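Lys-gingipain W83 (Porphyromonas gingivalis, PDB 3KM5) cleaves proteins after lysine as a secreted cysteine protease and possible virulence factor, the part modelled being its K2 cleaved adhesin domain, a jelly roll haemolytic in vitro. Local coordinates at residues Y95-S100 with V111-T116; P91-A96 with F158-C163; P18-T23 with I70-T75; E7-S12 with D172-T177. All coordinates share one frame; numbering follows the deposited sequence.

Contact 1: Y95-S100 with V111-T116; sequences YAVMIS and VVFEET
Strands 95-100 and 109-115 form a beta hairpin at the edge of the five-stranded sheet of the jelly roll, with Tyr95-Glu115 and Val97-Phe113 among its antiparallel hydrogen-bonded pairs. A classic bulge interrupts the ladder: Val112 and Phe113 both face Val97, whose O accepts from Val112 N at 2.9 Å and from Phe113 N at 3.3 Å. Beyond it Met98 pairs with Val111, and Met98 CE rests on Val111 CG2 at 3.7 Å. On the face opposite Met98 and Val111, Tyr95 and Glu115 run side by side in the same direction, each with CG between its backbone N and carbonyl carbon (chi1 76° and 71°). Tyr95 OH therefore reaches Glu115 OE2 at 2.7 Å, donating to the anti lone pair. The hydroxyl also lies 3.4 Å from Phe113 CE2, at that ring's edge. Arg145 forms a salt bridge with the same OE2, and Tyr82 OH bonds the tyrosine hydroxyl. A carboxylate gripped by both a phenol and a guanidinium is probably kept ionised and held in a fixed rotation.

Contact 2: P91-A96 with F158-C163; sequences PGDHYA and FRHYNC
Asp93 OD1 takes a hydrogen bond from His160 NE2 at 2.8 Å and another from Ser57 OG, while Asn167 N holds the second carboxylate oxygen. The histidine approaches on the anti side, 23° out of the carboxylate plane, with OD1 lying close to the imidazole plane. With His160 CG anti to the backbone N (chi1 -180°), the ring reaches the 91-96 chain, and its CD2 edge sits 3.3 Å from His94 O. Ser55 holds ND1 at the far side, so both ring nitrogens are engaged, which probably fixes the flip of the imidazole. His94 turns its edge toward the face of Tyr161 in an offset edge-to-face pair, planes 64° apart, with His94 CD2 3.7 Å from Tyr161 CE2. The other face of the phenol ring carries Arg159 NE, which is salt-bridged to Asp66. Two backbone bonds, Ala96 N to Arg159 O and Arg159 N to Ala96 O, both 2.9 Å, join neighbouring antiparallel strands in the five-stranded sheet of the jelly roll.

Contact 3: P18-T23 with I70-T75; sequences PAEWTT and ISKDVT
Thr22 and Ile70 form an antiparallel hydrogen-bonded pair, with Thr22 N on Ile70 O at 2.9 Å and Ile70 N on Thr22 O at 2.8 Å, just after a type II turn from Pro18 to Trp21. The indole of Trp21 lies against the backbone where strand 66-70 ends: Ser71 CA stands over its six-membered ring, 3.8 Å from the centroid and 28° off the normal, a CH-pi contact. With CG anti to its carbonyl carbon (chi1 -66°), the tryptophan extends inward to Leu69, Ile174 and Phe176, and Glu7 accepts from its NE1. The pair thus joins the edge strand 22-25 to 66-70 in the five-stranded sheet of the jelly roll, while the indole reaches into the core between the sheets. Thr22 OG1 packs on Ile70 CB at 3.6 Å, and a water links this hydroxyl to Ser71 O. Another water bridges Glu20 O and Lys72 N over the same indole face as Ser71 CA. Glu20 and Lys72 extend side by side; OE1 and NZ stay 4.1 Å apart, beyond a salt bridge, but a third water links Lys72 NZ to Glu20 OE2, and the amine makes a cation-pi contact with Phe5.

Contact 4: E7-S12 with D172-T177; sequences ETFESS and DDIQFT. With CA (calcium ion), chain D; SO4 (sulfate ion), chain E.
Calcium ties the two segments: Thr8 O and Glu10 OE2 bind it from the 7-12 loop, both at 2.4 Å, and Asp172 chelates it through OD1 at 2.5 Å and OD2 at 2.6 Å. Gly48 O, Asn51 O and a water bring the coordinating atoms to seven. The water donates to Asp173 OD1, a second-shell carboxylate whose other oxygen meets His47. Asp172 CG lies anti to the backbone N (chi1 -160°), which sends the carboxylate past the Phe9 ring to the metal. Among backbone bonds, Glu7 N meets Ile174 O at 2.7 Å and Ile174 N returns to Glu7 O. Asp173 and Ile174 both face Glu7 in a G1 bulge, where strand 5-7 joins the long strand 168-177 of the six-stranded jelly-roll sheet. Apolar contact comes from Phe9, its CZ edge 3.7 Å from Ile174 CD1, with Glu7 CG over one ring face. In the loop a sulfate, probably from the crystallisation liquor, accepts from Thr8 N and Thr8 OG1 through O4 and from Ser11 N through O3. Hydrogen bonds within the loop run from Glu10 N to Thr8 OG1, an ST turn, and from Phe9 N to the anti lone pair of Glu7 OE2 at 2.7 Å.

Overall arrangement
Contacts 1 and 2 share Tyr95 and Ala96 and lie on either side of strand 95-100, their centres about 9 Å apart. They meet at Glu114 OE2, 2.6 Å from Tyr161 OH and 2.8 Å from His94 NE2. Contact 3 is in the same five-stranded sheet, while contact 4, about 11 Å from it between centres, belongs to the six-stranded one; Trp21 NE1 and Glu7 OE1, 2.9 Å apart, connect these two. Between the sheets, Phe158 CE2 of contact 2 packs on Ile174 CD1 of contact 4 at 4.0 Å. Contact 4 holds one calcium directly, whereas the His160 side chain lies about 8 Å from the other bound calcium.

Contact 1: Y95-S100 with V111-T116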
loop_
_atom_site.group_PDB
_atom_site.type_symbol
_atom_site.label_atom_id
_atom_site.label_comp_id
_atom_site.label_asym_id
_atom_site.label_seq_id
_atom_site.Cartn_x
_atom_site.Cartn_y
_atom_site.Cartn_z
ATOM N N TYR A 95 -3.971 -7.574 -2.955
ATOM C CA TYR A 95 -4.042 -6.242 -3.540
ATOM C C TYR A 95 -3.913 -6.287 -5.047
ATOM O O TYR A 95 -3.402 -7.247 -5.623
ATOM C CB TYR A 95 -2.994 -5.320 -2.896
ATOM C CG TYR A 95 -1.619 -5.621 -3.410
ATOM C CD1 TYR A 95 -1.076 -4.855 -4.441
ATOM C CD2 TYR A 95 -0.882 -6.687 -2.932
ATOM C CE1 TYR A 95 0.141 -5.171 -4.994
ATOM C CE2 TYR A 95 0.370 -6.996 -3.476
ATOM C CZ TYR A 95 0.893 -6.197 -4.511
ATOM O OH TYR A 95 2.123 -6.468 -5.135
ATOM N N ALA A 96 -4.404 -5.237 -5.675
ATOM C CA ALA A 96 -4.264 -5.014 -7.098
ATOM C C ALA A 96 -3.529 -3.717 -7.386
ATOM O O ALA A 96 -3.666 -2.782 -6.669
ATOM C CB ALA A 96 -5.647 -4.978 -7.782
ATOM N N VAL A 97 -2.841 -3.669 -8.523
ATOM C CA VAL A 97 -2.370 -2.432 -9.140
ATOM C C VAL A 97 -3.350 -2.222 -10.314
ATOM O O VAL A 97 -3.641 -3.164 -11.097
ATOM C CB VAL A 97 -0.920 -2.548 -9.661
ATOM C CG1 VAL A 97 -0.450 -1.297 -10.376
ATOM C CG2 VAL A 97 0.037 -2.889 -8.510
ATOM N N MET A 98 -3.907 -1.018 -10.412
ATOM C CA MET A 98 -4.867 -0.671 -11.435
ATOM C C MET A 98 -4.468 0.586 -12.140
ATOM O O MET A 98 -3.697 1.394 -11.634
ATOM C CB MET A 98 -6.233 -0.460 -10.787
ATOM C CG MET A 98 -6.605 -1.582 -9.802
ATOM S SD MET A 98 -8.267 -1.373 -9.149
ATOM C CE MET A 98 -9.282 -1.825 -10.532
ATOM N N ILE A 99 -5.019 0.772 -13.341
ATOM C CA ILE A 99 -4.812 2.008 -14.059
ATOM C C ILE A 99 -6.118 2.633 -14.539
ATOM O O ILE A 99 -7.091 1.923 -14.871
ATOM C CB ILE A 99 -3.830 1.825 -15.262
ATOM C CG1 ILE A 99 -4.487 0.990 -16.390
ATOM C CG2 ILE A 99 -2.467 1.272 -14.783
ATOM C CD1 ILE A 99 -5.223 1.820 -17.515
ATOM N N SER A 100 -6.107 3.964 -14.580
ATOM C CA SER A 100 -7.158 4.723 -15.251
ATOM C C SER A 100 -6.522 5.558 -16.332
ATOM O O SER A 100 -5.368 5.994 -16.208
ATOM C CB SER A 100 -7.840 5.648 -14.248
ATOM O OG SER A 100 -8.633 6.623 -14.940
ATOM N N VAL A 111 -7.814 -3.477 -13.517
ATOM C CA VAL A 111 -6.707 -4.218 -12.899
ATOM C C VAL A 111 -5.677 -4.545 -13.964
ATOM O O VAL A 111 -6.039 -5.016 -15.063
ATOM C CB VAL A 111 -7.206 -5.554 -12.269
ATOM C CG1 VAL A 111 -6.053 -6.352 -11.702
ATOM C CG2 VAL A 111 -8.213 -5.322 -11.168
ATOM N N VAL A 112 -4.407 -4.258 -13.689
ATOM C CA VAL A 112 -3.320 -4.679 -14.539
ATOM C C VAL A 112 -2.417 -5.723 -13.864
ATOM O O VAL A 112 -1.611 -6.349 -14.552
ATOM C CB VAL A 112 -2.446 -3.476 -15.016
ATOM C CG1 VAL A 112 -3.286 -2.517 -15.830
ATOM C CG2 VAL A 112 -1.765 -2.738 -13.909
ATOM N N PHE A 113 -2.498 -5.874 -12.542
ATOM C CA PHE A 113 -1.731 -6.872 -11.787
ATOM C C PHE A 113 -2.437 -7.088 -10.467
ATOM O O PHE A 113 -2.884 -6.120 -9.883
ATOM C CB PHE A 113 -0.291 -6.397 -11.506
ATOM C CG PHE A 113 0.426 -7.259 -10.493
ATOM C CD1 PHE A 113 0.700 -8.581 -10.785
ATOM C CD2 PHE A 113 0.722 -6.776 -9.218
ATOM C CE1 PHE A 113 1.280 -9.420 -9.817
ATOM C CE2 PHE A 113 1.349 -7.587 -8.285
ATOM C CZ PHE A 113 1.622 -8.894 -8.585
ATOM N N GLU A 114 -2.536 -8.321 -9.977
ATOM C CA GLU A 114 -2.965 -8.502 -8.590
ATOM C C GLU A 114 -2.446 -9.825 -8.059
ATOM O O GLU A 114 -2.116 -10.720 -8.842
ATOM C CB GLU A 114 -4.479 -8.318 -8.391
ATOM C CG GLU A 114 -5.342 -9.306 -9.068
ATOM C CD GLU A 114 -6.860 -9.048 -8.888
ATOM O OE1 GLU A 114 -7.584 -9.246 -9.874
ATOM O OE2 GLU A 114 -7.334 -8.697 -7.778
ATOM N N GLU A 115 -2.325 -9.922 -6.738
ATOM C CA GLU A 115 -1.776 -11.080 -6.092
ATOM C C GLU A 115 -2.176 -11.137 -4.631
ATOM O O GLU A 115 -2.692 -10.188 -4.063
ATOM C CB GLU A 115 -0.254 -11.137 -6.211
ATOM C CG GLU A 115 0.421 -10.091 -5.372
ATOM C CD GLU A 115 1.943 -10.174 -5.398
ATOM O OE1 GLU A 115 2.483 -11.265 -5.662
ATOM O OE2 GLU A 115 2.600 -9.134 -5.230
ATOM N N THR A 116 -1.997 -12.330 -4.071
ATOM C CA THR A 116 -2.176 -12.556 -2.673
ATOM C C THR A 116 -0.791 -12.895 -2.129
ATOM O O THR A 116 -0.234 -13.946 -2.470
ATOM C CB THR A 116 -3.113 -13.747 -2.422
ATOM O OG1 THR A 116 -4.348 -13.542 -3.097
ATOM C CG2 THR A 116 -3.428 -13.879 -0.953
#

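Contact 2: P91-A96 with F158-C163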
loop_
_atom_site.group_PDB
_atom_site.type_symbol
_atom_site.label_atom_id
_atom_site.label_comp_id
_atom_site.label_asym_id
_atom_site.label_seq_id
_atom_site.Cartn_x
_atom_site.Cartn_y
_atom_site.Cartn_z
ATOM N N PRO A 91 -0.173 -13.471 6.050
ATOM C CA PRO A 91 0.363 -12.707 4.922
ATOM C C PRO A 91 -0.597 -12.249 3.830
ATOM O O PRO A 91 -0.272 -11.335 3.078
ATOM C CB PRO A 91 1.410 -13.658 4.322
ATOM C CG PRO A 91 0.899 -15.022 4.680
ATOM C CD PRO A 91 0.293 -14.876 6.023
ATOM N N GLY A 92 -1.735 -12.899 3.718
ATOM C CA GLY A 92 -2.585 -12.805 2.548
ATOM C C GLY A 92 -3.401 -11.570 2.337
ATOM O O GLY A 92 -4.565 -11.647 1.983
ATOM N N ASP A 93 -2.734 -10.427 2.428
ATOM C CA ASP A 93 -3.376 -9.144 2.227
ATOM C C ASP A 93 -3.394 -8.789 0.736
ATOM O O ASP A 93 -2.570 -8.069 0.196
ATOM C CB ASP A 93 -2.716 -8.134 3.127
ATOM C CG ASP A 93 -3.363 -8.098 4.482
ATOM O OD1 ASP A 93 -4.478 -7.577 4.595
ATOM O OD2 ASP A 93 -2.743 -8.611 5.439
ATOM N N HIS A 94 -4.364 -9.390 0.061
ATOM C CA HIS A 94 -4.574 -9.295 -1.365
ATOM C C HIS A 94 -4.638 -7.842 -1.837
ATOM O O HIS A 94 -5.329 -7.002 -1.211
ATOM C CB HIS A 94 -5.880 -10.056 -1.738
ATOM C CG HIS A 94 -6.123 -10.138 -3.210
ATOM N ND1 HIS A 94 -5.648 -11.177 -3.977
ATOM C CD2 HIS A 94 -6.754 -9.303 -4.065
ATOM C CE1 HIS A 94 -5.974 -10.979 -5.238
ATOM N NE2 HIS A 94 -6.649 -9.843 -5.324
ATOM N N TYR A 95 -3.971 -7.574 -2.955
ATOM C CA TYR A 95 -4.042 -6.242 -3.540
ATOM C C TYR A 95 -3.913 -6.287 -5.047
ATOM O O TYR A 95 -3.402 -7.247 -5.623
ATOM C CB TYR A 95 -2.994 -5.320 -2.896
ATOM C CG TYR A 95 -1.619 -5.621 -3.410
ATOM C CD1 TYR A 95 -1.076 -4.855 -4.441
ATOM C CD2 TYR A 95 -0.882 -6.687 -2.932
ATOM C CE1 TYR A 95 0.141 -5.171 -4.994
ATOM C CE2 TYR A 95 0.370 -6.996 -3.476
ATOM C CZ TYR A 95 0.893 -6.197 -4.511
ATOM O OH TYR A 95 2.123 -6.468 -5.135
ATOM N N ALA A 96 -4.404 -5.237 -5.675
ATOM C CA ALA A 96 -4.264 -5.014 -7.098
ATOM C C ALA A 96 -3.529 -3.717 -7.386
ATOM O O ALA A 96 -3.666 -2.782 -6.669
ATOM C CB ALA A 96 -5.647 -4.978 -7.782
ATOM N N PHE A 158 -3.351 1.573 -6.181
ATOM C CA PHE A 158 -3.144 0.336 -5.430
ATOM C C PHE A 158 -4.412 0.120 -4.620
ATOM O O PHE A 158 -4.892 1.020 -3.898
ATOM C CB PHE A 158 -1.924 0.466 -4.505
ATOM C CG PHE A 158 -0.659 0.620 -5.230
ATOM C CD1 PHE A 158 0.154 -0.486 -5.465
ATOM C CD2 PHE A 158 -0.235 1.859 -5.652
ATOM C CE1 PHE A 158 1.346 -0.361 -6.159
ATOM C CE2 PHE A 158 0.956 1.998 -6.341
ATOM C CZ PHE A 158 1.768 0.876 -6.586
ATOM N N ARG A 159 -4.972 -1.080 -4.739
ATOM C CA ARG A 159 -6.273 -1.396 -4.167
ATOM C C ARG A 159 -6.106 -2.577 -3.237
ATOM O O ARG A 159 -5.769 -3.664 -3.687
ATOM C CB ARG A 159 -7.283 -1.707 -5.269
ATOM C CG ARG A 159 -8.699 -1.928 -4.750
ATOM C CD ARG A 159 -9.557 -2.394 -5.891
ATOM N NE ARG A 159 -10.926 -2.708 -5.507
ATOM C CZ ARG A 159 -11.831 -3.263 -6.307
ATOM N NH1 ARG A 159 -11.515 -3.597 -7.564
ATOM N NH2 ARG A 159 -13.047 -3.490 -5.844
ATOM N N HIS A 160 -6.309 -2.367 -1.943
ATOM C CA HIS A 160 -6.277 -3.433 -0.951
ATOM C C HIS A 160 -7.713 -3.908 -0.801
ATOM O O HIS A 160 -8.593 -3.155 -0.350
ATOM C CB HIS A 160 -5.705 -2.881 0.381
ATOM C CG HIS A 160 -5.600 -3.870 1.506
ATOM N ND1 HIS A 160 -5.624 -3.461 2.822
ATOM C CD2 HIS A 160 -5.407 -5.220 1.528
ATOM C CE1 HIS A 160 -5.394 -4.499 3.605
ATOM N NE2 HIS A 160 -5.284 -5.580 2.848
ATOM N N TYR A 161 -7.974 -5.149 -1.192
ATOM C CA TYR A 161 -9.341 -5.626 -1.255
ATOM C C TYR A 161 -9.371 -7.122 -1.332
ATOM O O TYR A 161 -8.340 -7.757 -1.442
ATOM C CB TYR A 161 -10.071 -4.995 -2.450
ATOM C CG TYR A 161 -9.921 -5.669 -3.796
ATOM C CD1 TYR A 161 -11.045 -6.092 -4.485
ATOM C CD2 TYR A 161 -8.682 -5.863 -4.391
ATOM C CE1 TYR A 161 -10.941 -6.713 -5.690
ATOM C CE2 TYR A 161 -8.584 -6.457 -5.602
ATOM C CZ TYR A 161 -9.712 -6.894 -6.254
ATOM O OH TYR A 161 -9.643 -7.509 -7.503
ATOM N N ASN A 162 -10.580 -7.684 -1.270
ATOM C CA ASN A 162 -10.752 -9.135 -1.460
ATOM C C ASN A 162 -9.984 -9.951 -0.419
ATOM O O ASN A 162 -9.426 -11.002 -0.742
ATOM C CB ASN A 162 -10.372 -9.574 -2.894
ATOM C CG ASN A 162 -11.523 -9.552 -3.849
ATOM O OD1 ASN A 162 -12.582 -8.961 -3.584
ATOM N ND2 ASN A 162 -11.330 -10.203 -4.992
ATOM N N CYS A 163 -9.981 -9.483 0.834
ATOM C CA CYS A 163 -9.305 -10.165 1.944
ATOM C C CYS A 163 -9.896 -9.639 3.254
ATOM O O CYS A 163 -10.541 -8.600 3.290
ATOM C CB CYS A 163 -7.780 -9.983 1.927
ATOM S SG CYS A 163 -7.223 -8.273 2.085
#

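Contact 3: P18-T23 with I70-T75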
loop_
_atom_site.group_PDB
_atom_site.type_symbol
_atom_site.label_atom_id
_atom_site.label_comp_id
_atom_site.label_asym_id
_atom_site.label_seq_id
_atom_site.Cartn_x
_atom_site.Cartn_y
_atom_site.Cartn_z
ATOM N N PRO A 18 -1.274 10.125 2.236
ATOM C CA PRO A 18 -0.051 10.624 1.667
ATOM C C PRO A 18 -0.234 11.912 0.880
ATOM O O PRO A 18 -1.224 12.104 0.179
ATOM C CB PRO A 18 0.387 9.510 0.708
ATOM C CG PRO A 18 -0.388 8.388 1.052
ATOM C CD PRO A 18 -1.665 8.839 1.633
ATOM N N ALA A 19 0.763 12.765 0.993
ATOM C CA ALA A 19 0.820 14.000 0.259
ATOM C C ALA A 19 0.862 13.654 -1.243
ATOM O O ALA A 19 1.569 12.750 -1.651
ATOM C CB ALA A 19 2.087 14.756 0.698
ATOM N N GLU A 20 0.080 14.341 -2.051
ATOM C CA GLU A 20 0.069 14.132 -3.517
ATOM C C GLU A 20 -0.573 12.835 -4.007
ATOM O O GLU A 20 -0.450 12.522 -5.187
ATOM C CB GLU A 20 1.477 14.177 -4.128
ATOM C CG GLU A 20 2.268 15.447 -3.902
ATOM C CD GLU A 20 3.443 15.541 -4.877
ATOM O OE1 GLU A 20 3.338 16.293 -5.865
ATOM O OE2 GLU A 20 4.444 14.817 -4.687
ATOM N N TRP A 21 -1.277 12.134 -3.138
ATOM C CA TRP A 21 -2.098 10.984 -3.539
ATOM C C TRP A 21 -3.508 11.287 -3.108
ATOM O O TRP A 21 -3.731 12.109 -2.204
ATOM C CB TRP A 21 -1.625 9.678 -2.869
ATOM C CG TRP A 21 -0.263 9.240 -3.319
ATOM C CD1 TRP A 21 0.924 9.875 -3.079
ATOM C CD2 TRP A 21 0.059 8.128 -4.182
ATOM N NE1 TRP A 21 1.951 9.208 -3.694
ATOM C CE2 TRP A 21 1.453 8.126 -4.362
ATOM C CE3 TRP A 21 -0.698 7.114 -4.770
ATOM C CZ2 TRP A 21 2.099 7.184 -5.130
ATOM C CZ3 TRP A 21 -0.052 6.148 -5.533
ATOM C CH2 TRP A 21 1.340 6.186 -5.715
ATOM N N THR A 22 -4.470 10.625 -3.721
ATOM C CA THR A 22 -5.815 10.635 -3.173
ATOM C C THR A 22 -6.199 9.223 -2.758
ATOM O O THR A 22 -5.521 8.281 -3.138
ATOM C CB THR A 22 -6.836 11.229 -4.147
ATOM O OG1 THR A 22 -6.773 10.555 -5.391
ATOM C CG2 THR A 22 -6.594 12.754 -4.391
ATOM N N THR A 23 -7.254 9.080 -1.983
ATOM C CA THR A 23 -7.669 7.798 -1.501
ATOM C C THR A 23 -9.182 7.676 -1.614
ATOM O O THR A 23 -9.919 8.670 -1.641
ATOM C CB THR A 23 -7.288 7.567 -0.036
ATOM O OG1 THR A 23 -8.014 8.489 0.794
ATOM C CG2 THR A 23 -5.793 7.729 0.228
ATOM N N ILE A 70 -4.460 6.340 -4.924
ATOM C CA ILE A 70 -4.427 6.828 -6.302
ATOM C C ILE A 70 -3.373 7.915 -6.520
ATOM O O ILE A 70 -3.314 8.921 -5.802
ATOM C CB ILE A 70 -5.829 7.374 -6.712
ATOM C CG1 ILE A 70 -6.881 6.289 -6.510
ATOM C CG2 ILE A 70 -5.872 7.859 -8.165
ATOM C CD1 ILE A 70 -8.365 6.761 -6.636
ATOM N N SER A 71 -2.516 7.682 -7.506
ATOM C CA SER A 71 -1.420 8.604 -7.805
ATOM C C SER A 71 -1.934 9.924 -8.362
ATOM O O SER A 71 -3.073 10.081 -8.746
ATOM C CB SER A 71 -0.469 7.999 -8.831
ATOM O OG SER A 71 -1.073 7.901 -10.124
ATOM N N LYS A 72 -1.016 10.879 -8.435
ATOM C CA LYS A 72 -1.167 12.071 -9.250
ATOM C C LYS A 72 -1.160 11.655 -10.720
ATOM O O LYS A 72 -0.865 10.492 -11.070
ATOM C CB LYS A 72 -0.006 13.048 -8.943
ATOM C CG LYS A 72 1.356 12.581 -9.431
ATOM C CD LYS A 72 2.463 13.560 -8.966
ATOM C CE LYS A 72 3.844 13.133 -9.424
ATOM N NZ LYS A 72 4.903 14.116 -9.022
ATOM N N ASP A 73 -1.463 12.610 -11.594
ATOM C CA ASP A 73 -1.356 12.401 -13.036
ATOM C C ASP A 73 0.088 12.039 -13.403
ATOM O O ASP A 73 1.024 12.813 -13.142
ATOM C CB ASP A 73 -1.830 13.671 -13.757
ATOM C CG ASP A 73 -1.847 13.538 -15.251
ATOM O OD1 ASP A 73 -1.075 12.744 -15.827
ATOM O OD2 ASP A 73 -2.659 14.252 -15.882
ATOM N N VAL A 74 0.254 10.813 -13.887
ATOM C CA VAL A 74 1.530 10.269 -14.342
ATOM C C VAL A 74 1.512 9.920 -15.831
ATOM O O VAL A 74 2.235 9.004 -16.288
ATOM C CB VAL A 74 2.024 9.063 -13.458
ATOM C CG1 VAL A 74 2.335 9.518 -12.038
ATOM C CG2 VAL A 74 1.023 7.894 -13.448
ATOM N N THR A 75 0.723 10.675 -16.605
ATOM C CA THR A 75 0.659 10.435 -18.046
ATOM C C THR A 75 2.069 10.336 -18.604
ATOM O O THR A 75 2.902 11.215 -18.385
ATOM C CB THR A 75 -0.110 11.545 -18.768
ATOM O OG1 THR A 75 -1.480 11.537 -18.333
ATOM C CG2 THR A 75 -0.066 11.317 -20.289
HETATM O O HOH W 1 1.219 10.732 -6.568
HETATM O O HOH W 2 5.483 13.133 -6.530
HETATM O O HOH W 3 -4.880 11.607 -7.290
#

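Contact 4: E7-S12 with D172-T177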
loop_
_atom_site.group_PDB
_atom_site.type_symbol
_atom_site.label_atom_id
_atom_site.label_comp_id
_atom_site.label_asym_id
_atom_site.label_seq_id
_atom_site.Cartn_x
_atom_site.Cartn_y
_atom_site.Cartn_z
ATOM N N GLU A 7 8.045 7.745 -5.310
ATOM C CA GLU A 7 7.340 8.112 -4.094
ATOM C C GLU A 7 7.921 7.380 -2.906
ATOM O O GLU A 7 7.911 6.149 -2.869
ATOM C CB GLU A 7 5.838 7.821 -4.206
ATOM C CG GLU A 7 5.064 8.080 -2.928
ATOM C CD GLU A 7 5.160 9.523 -2.488
ATOM O OE1 GLU A 7 4.543 10.374 -3.165
ATOM O OE2 GLU A 7 5.854 9.807 -1.488
ATOM N N THR A 8 8.505 8.129 -1.969
ATOM C CA THR A 8 9.157 7.546 -0.801
ATOM C C THR A 8 8.313 7.660 0.438
ATOM O O THR A 8 8.668 7.076 1.452
ATOM C CB THR A 8 10.494 8.231 -0.503
ATOM O OG1 THR A 8 10.247 9.591 -0.113
ATOM C CG2 THR A 8 11.418 8.130 -1.715
ATOM N N PHE A 9 7.270 8.483 0.384
ATOM C CA PHE A 9 6.451 8.837 1.543
ATOM C C PHE A 9 7.162 9.627 2.621
ATOM O O PHE A 9 6.571 9.939 3.629
ATOM C CB PHE A 9 5.728 7.620 2.135
ATOM C CG PHE A 9 4.849 6.937 1.122
ATOM C CD1 PHE A 9 3.719 7.589 0.647
ATOM C CD2 PHE A 9 5.236 5.740 0.539
ATOM C CE1 PHE A 9 2.939 7.037 -0.367
ATOM C CE2 PHE A 9 4.443 5.182 -0.473
ATOM C CZ PHE A 9 3.312 5.822 -0.917
ATOM N N GLU A 10 8.404 10.038 2.361
ATOM C CA GLU A 10 9.167 10.750 3.367
ATOM C C GLU A 10 8.624 12.159 3.591
ATOM O O GLU A 10 8.722 12.665 4.723
ATOM C CB GLU A 10 10.653 10.763 3.019
ATOM C CG GLU A 10 11.228 9.361 2.885
ATOM C CD GLU A 10 11.022 8.508 4.104
ATOM O OE1 GLU A 10 11.388 8.922 5.233
ATOM O OE2 GLU A 10 10.513 7.354 3.953
ATOM N N SER A 11 8.015 12.748 2.555
ATOM C CA SER A 11 7.341 14.055 2.684
ATOM C C SER A 11 5.913 14.010 3.255
ATOM O O SER A 11 5.272 15.063 3.416
ATOM C CB SER A 11 7.316 14.786 1.349
ATOM O OG SER A 11 6.300 14.256 0.514
ATOM N N SER A 12 5.412 12.812 3.554
ATOM C CA SER A 12 4.101 12.672 4.175
ATOM C C SER A 12 4.258 12.544 5.686
ATOM O O SER A 12 5.370 12.427 6.204
ATOM C CB SER A 12 3.396 11.419 3.647
ATOM O OG SER A 12 3.063 11.608 2.284
ATOM N N ASP A 172 6.232 1.019 -0.258
ATOM C CA ASP A 172 7.252 2.077 -0.191
ATOM C C ASP A 172 8.025 2.095 -1.507
ATOM O O ASP A 172 8.018 1.152 -2.266
ATOM C CB ASP A 172 8.147 1.797 1.015
ATOM C CG ASP A 172 8.930 3.024 1.501
ATOM O OD1 ASP A 172 8.686 4.133 1.000
ATOM O OD2 ASP A 172 9.718 2.841 2.457
ATOM N N ASP A 173 8.680 3.223 -1.756
ATOM C CA ASP A 173 9.611 3.370 -2.863
ATOM C C ASP A 173 8.962 2.987 -4.193
ATOM O O ASP A 173 9.454 2.151 -4.977
ATOM C CB ASP A 173 10.936 2.611 -2.575
ATOM C CG ASP A 173 11.758 3.296 -1.509
ATOM O OD1 ASP A 173 11.668 4.530 -1.396
ATOM O OD2 ASP A 173 12.421 2.609 -0.695
ATOM N N ILE A 174 7.858 3.660 -4.470
ATOM C CA ILE A 174 7.091 3.441 -5.681
ATOM C C ILE A 174 7.640 4.302 -6.837
ATOM O O ILE A 174 7.456 5.541 -6.839
ATOM C CB ILE A 174 5.579 3.779 -5.479
ATOM C CG1 ILE A 174 5.029 3.061 -4.240
ATOM C CG2 ILE A 174 4.806 3.488 -6.754
ATOM C CD1 ILE A 174 3.668 3.570 -3.840
ATOM N N GLN A 175 8.320 3.655 -7.780
ATOM C CA GLN A 175 9.084 4.327 -8.834
ATOM C C GLN A 175 8.320 4.236 -10.128
ATOM O O GLN A 175 7.951 3.148 -10.553
ATOM C CB GLN A 175 10.429 3.665 -8.997
ATOM C CG GLN A 175 11.269 4.275 -10.097
ATOM C CD GLN A 175 12.522 3.527 -10.331
ATOM O OE1 GLN A 175 13.598 3.963 -9.918
ATOM N NE2 GLN A 175 12.405 2.379 -10.987
ATOM N N PHE A 176 8.066 5.377 -10.752
ATOM C CA PHE A 176 7.437 5.457 -12.054
ATOM C C PHE A 176 8.482 5.680 -13.137
ATOM O O PHE A 176 9.244 6.662 -13.061
ATOM C CB PHE A 176 6.440 6.614 -12.064
ATOM C CG PHE A 176 5.288 6.408 -11.136
ATOM C CD1 PHE A 176 4.135 5.749 -11.552
ATOM C CD2 PHE A 176 5.377 6.823 -9.821
ATOM C CE1 PHE A 176 3.085 5.538 -10.669
ATOM C CE2 PHE A 176 4.331 6.619 -8.941
ATOM C CZ PHE A 176 3.194 5.982 -9.359
ATOM N N THR A 177 8.560 4.780 -14.100
ATOM C CA THR A 177 9.376 4.972 -15.296
ATOM C C THR A 177 8.532 5.722 -16.290
ATOM O O THR A 177 7.475 5.254 -16.695
ATOM C CB THR A 177 9.832 3.673 -15.906
ATOM O OG1 THR A 177 10.571 2.953 -14.935
ATOM C CG2 THR A 177 10.736 3.924 -17.109
HETATM CA CA CA D . 9.973 5.433 2.678
HETATM S S SO4 E . 8.146 12.157 -1.235
HETATM O O1 SO4 E . 9.257 13.073 -0.942
HETATM O O2 SO4 E . 7.196 12.787 -2.181
HETATM O O3 SO4 E . 7.491 11.846 0.011
HETATM O O4 SO4 E . 8.602 10.963 -1.944
HETATM O O HOH W 4 11.645 5.529 1.013
#